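Local coordinates for major royal jelly protein 1 (Apis mellifera, PDB 5YYL), which is the most abundant protein of royal jelly, binds a sterol, and probably has a nutritional function in the food of honeybee larvae, at residues K62-S67 with G85-L90. Residues are numbered along the deposited sequence; the frame is centred on the assembly and turned at random.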
ATOM      1  N   LYS A  62      17.791  23.201  39.954  1.00 47.00           N
ATOM      2  CA  LYS A  62      17.187  22.817  41.237  1.00 48.07           C
ATOM      3  C   LYS A  62      15.847  23.506  41.537  1.00 46.02           C
ATOM      4  O   LYS A  62      15.152  23.096  42.462  1.00 50.31           O
ATOM      5  CB  LYS A  62      18.170  23.069  42.398  1.00 49.88           C
ATOM      6  CG  LYS A  62      19.363  22.118  42.437  1.00 52.28           C
ATOM      7  CD  LYS A  62      20.233  22.304  43.685  1.00 53.65           C
ATOM      8  CE  LYS A  62      21.485  23.135  43.418  1.00 55.63           C
ATOM      9  NZ  LYS A  62      21.196  24.482  42.840  1.00 56.75           N
ATOM     10  N   ASN A  63      15.487  24.540  40.775  1.00 43.63           N
ATOM     11  CA  ASN A  63      14.253  25.299  41.015  1.00 42.98           C
ATOM     12  C   ASN A  63      13.194  25.139  39.922  1.00 41.96           C
ATOM     13  O   ASN A  63      12.306  25.986  39.801  1.00 41.23           O
ATOM     14  CB  ASN A  63      14.580  26.796  41.169  1.00 43.22           C
ATOM     15  CG  ASN A  63      15.653  27.073  42.207  1.00 41.49           C
ATOM     16  OD1 ASN A  63      15.920  26.264  43.107  1.00 39.84           O
ATOM     17  ND2 ASN A  63      16.274  28.235  42.086  1.00 40.77           N
ATOM     18  N   ASN A  64      13.267  24.068  39.132  1.00 40.10           N
ATOM     19  CA  ASN A  64      12.307  23.862  38.047  1.00 37.66           C
ATOM     20  C   ASN A  64      11.323  22.774  38.430  1.00 35.64           C
ATOM     21  O   ASN A  64      11.700  21.614  38.596  1.00 33.92           O
ATOM     22  CB  ASN A  64      13.019  23.554  36.738  1.00 38.32           C
ATOM     23  CG  ASN A  64      13.620  24.799  36.113  1.00 36.76           C
ATOM     24  OD1 ASN A  64      13.115  25.325  35.122  1.00 32.62           O
ATOM     25  ND2 ASN A  64      14.686  25.299  36.723  1.00 37.95           N
ATOM     26  N   TYR A  65      10.071  23.181  38.613  1.00 35.70           N
ATOM     27  CA  TYR A  65       9.008  22.311  39.097  1.00 36.53           C
ATOM     28  C   TYR A  65       7.829  22.419  38.137  1.00 33.99           C
ATOM     29  O   TYR A  65       7.383  23.540  37.811  1.00 34.01           O
ATOM     30  CB  TYR A  65       8.556  22.709  40.500  1.00 41.09           C
ATOM     31  CG  TYR A  65       9.686  22.923  41.486  1.00 47.58           C
ATOM     32  CD1 TYR A  65      10.449  21.847  41.954  1.00 48.92           C
ATOM     33  CD2 TYR A  65       9.999  24.213  41.955  1.00 51.70           C
ATOM     34  CE1 TYR A  65      11.484  22.043  42.858  1.00 50.28           C
ATOM     35  CE2 TYR A  65      11.031  24.417  42.860  1.00 53.48           C
ATOM     36  CZ  TYR A  65      11.773  23.334  43.304  1.00 54.59           C
ATOM     37  OH  TYR A  65      12.804  23.543  44.199  1.00 59.96           O
ATOM     38  N   PRO A  66       7.325  21.267  37.664  1.00 30.08           N
ATOM     39  CA  PRO A  66       6.265  21.321  36.664  1.00 28.44           C
ATOM     40  C   PRO A  66       4.896  21.495  37.303  1.00 26.38           C
ATOM     41  O   PRO A  66       4.611  20.897  38.326  1.00 26.72           O
ATOM     42  CB  PRO A  66       6.390  19.970  35.957  1.00 29.31           C
ATOM     43  CG  PRO A  66       6.933  19.050  37.006  1.00 29.63           C
ATOM     44  CD  PRO A  66       7.698  19.881  38.007  1.00 28.86           C
ATOM     45  N   SER A  67       4.073  22.324  36.695  1.00 26.28           N
ATOM     46  CA  SER A  67       2.739  22.617  37.182  1.00 27.55           C
ATOM     47  C   SER A  67       1.676  21.838  36.396  1.00 27.31           C
ATOM     48  O   SER A  67       0.807  21.214  36.994  1.00 26.45           O
ATOM     49  CB  SER A  67       2.480  24.120  37.083  1.00 29.08           C
ATOM     50  OG  SER A  67       1.188  24.443  37.554  1.00 32.87           O
ATOM     51  N   GLY A  85      15.383  31.147  38.653  1.00 50.20           N
ATOM     52  CA  GLY A  85      16.135  30.153  37.883  1.00 50.13           C
ATOM     53  C   GLY A  85      15.294  29.273  36.959  1.00 49.20           C
ATOM     54  O   GLY A  85      15.609  28.090  36.743  1.00 46.51           O
ATOM     55  N   VAL A  86      14.237  29.864  36.404  1.00 47.02           N
ATOM     56  CA  VAL A  86      13.311  29.176  35.526  1.00 44.65           C
ATOM     57  C   VAL A  86      13.179  30.015  34.259  1.00 43.48           C
ATOM     58  O   VAL A  86      12.407  30.971  34.240  1.00 41.64           O
ATOM     59  CB  VAL A  86      11.948  28.954  36.205  1.00 42.93           C
ATOM     60  CG1 VAL A  86      10.949  28.364  35.212  1.00 43.60           C
ATOM     61  CG2 VAL A  86      12.117  28.030  37.405  1.00 41.48           C
ATOM     62  N   PRO A  87      13.944  29.662  33.205  1.00 43.80           N
ATOM     63  CA  PRO A  87      14.034  30.482  31.989  1.00 43.47           C
ATOM     64  C   PRO A  87      12.710  30.720  31.294  1.00 45.40           C
ATOM     65  O   PRO A  87      12.410  31.864  30.935  1.00 49.00           O
ATOM     66  CB  PRO A  87      14.972  29.679  31.079  1.00 43.69           C
ATOM     67  CG  PRO A  87      15.042  28.316  31.657  1.00 44.51           C
ATOM     68  CD  PRO A  87      14.813  28.472  33.123  1.00 44.26           C
ATOM     69  N   SER A  88      11.934  29.651  31.095  1.00 44.84           N
ATOM     70  CA  SER A  88      10.598  29.767  30.505  1.00 42.81           C
ATOM     71  C   SER A  88       9.581  29.002  31.301  1.00 41.40           C
ATOM     72  O   SER A  88       9.912  27.992  31.940  1.00 42.04           O
ATOM     73  CB  SER A  88      10.583  29.271  29.067  1.00 42.71           C
ATOM     74  OG  SER A  88       9.270  29.376  28.517  1.00 43.06           O
ATOM     75  N   SER A  89       8.341  29.498  31.253  1.00 39.63           N
ATOM     76  CA  SER A  89       7.235  28.885  31.984  1.00 38.23           C
ATOM     77  C   SER A  89       6.409  27.986  31.080  1.00 36.04           C
ATOM     78  O   SER A  89       6.167  26.844  31.433  1.00 38.50           O
ATOM     79  CB  SER A  89       6.333  29.938  32.609  1.00 36.47           C
ATOM     80  OG  SER A  89       5.421  29.296  33.472  1.00 37.01           O
ATOM     81  N   LEU A  90       5.968  28.518  29.945  1.00 31.83           N
ATOM     82  CA  LEU A  90       5.219  27.755  28.966  1.00 32.15           C
ATOM     83  C   LEU A  90       6.173  27.081  27.974  1.00 35.41           C
ATOM     84  O   LEU A  90       6.832  27.762  27.184  1.00 39.16           O
ATOM     85  CB  LEU A  90       4.231  28.664  28.231  1.00 29.44           C
ATOM     86  CG  LEU A  90       3.307  27.996  27.218  1.00 29.18           C
ATOM     87  CD1 LEU A  90       2.525  26.852  27.847  1.00 28.72           C
ATOM     88  CD2 LEU A  90       2.362  29.030  26.638  1.00 30.12           C
TER
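The side chains of Asn64 and Val86 run alongside each other, pointing opposite ways, and the amide of Asn64 goes on to meet the backbone of Gly85. Its ND2 donates a hydrogen bond to Gly85 O at 2.9 Å. The bond is moderately bent, with an angle of 147° at the hydrogen. The donor stands off the carbonyl plane by 26°, and the acceptor also lies somewhat out of the amide plane of Asn64. The first torsion of Asn64 explains this reach: CG lies beside the backbone N and anti to the carbonyl carbon (chi1 -76°), which carries the amide across to the loop. The other end of the amide faces carbon. OD1 lies 3.7 Å from both Val86 CG1 and Val86 CG2, and Pro87 CD is a looser neighbour. The same OD1 is hydrogen-bonded to Tyr42 OH, so both ends of this buried amide have polar partners. The carbonyl of Gly85, which can only accept, is what settles which end is ND2.

Val86 uses its two methyls differently. CG2, beside its own backbone N, also meets the main chain of 62-67, 3.2 Å from Asn63 O. CG1, anti to that N, meets only the amide oxygen within 62-67. The CB of Asn63 is directed at the loop 85-90, and its ND2 bonds to Asn84 O, just before Gly85. Gly85, with no side chain, lets the loop come close to Asn63 and Asn64.

The contact joins 62-67, which runs into strand 65-72, with the loop between strands 75-81 and 90-94. These strands belong to one four-stranded antiparallel sheet, consistent with a blade of the beta-propeller expected for this family. Strand 75-81 lies between the other two, and its Met80 touches the side chains of both Asn64 and Val86.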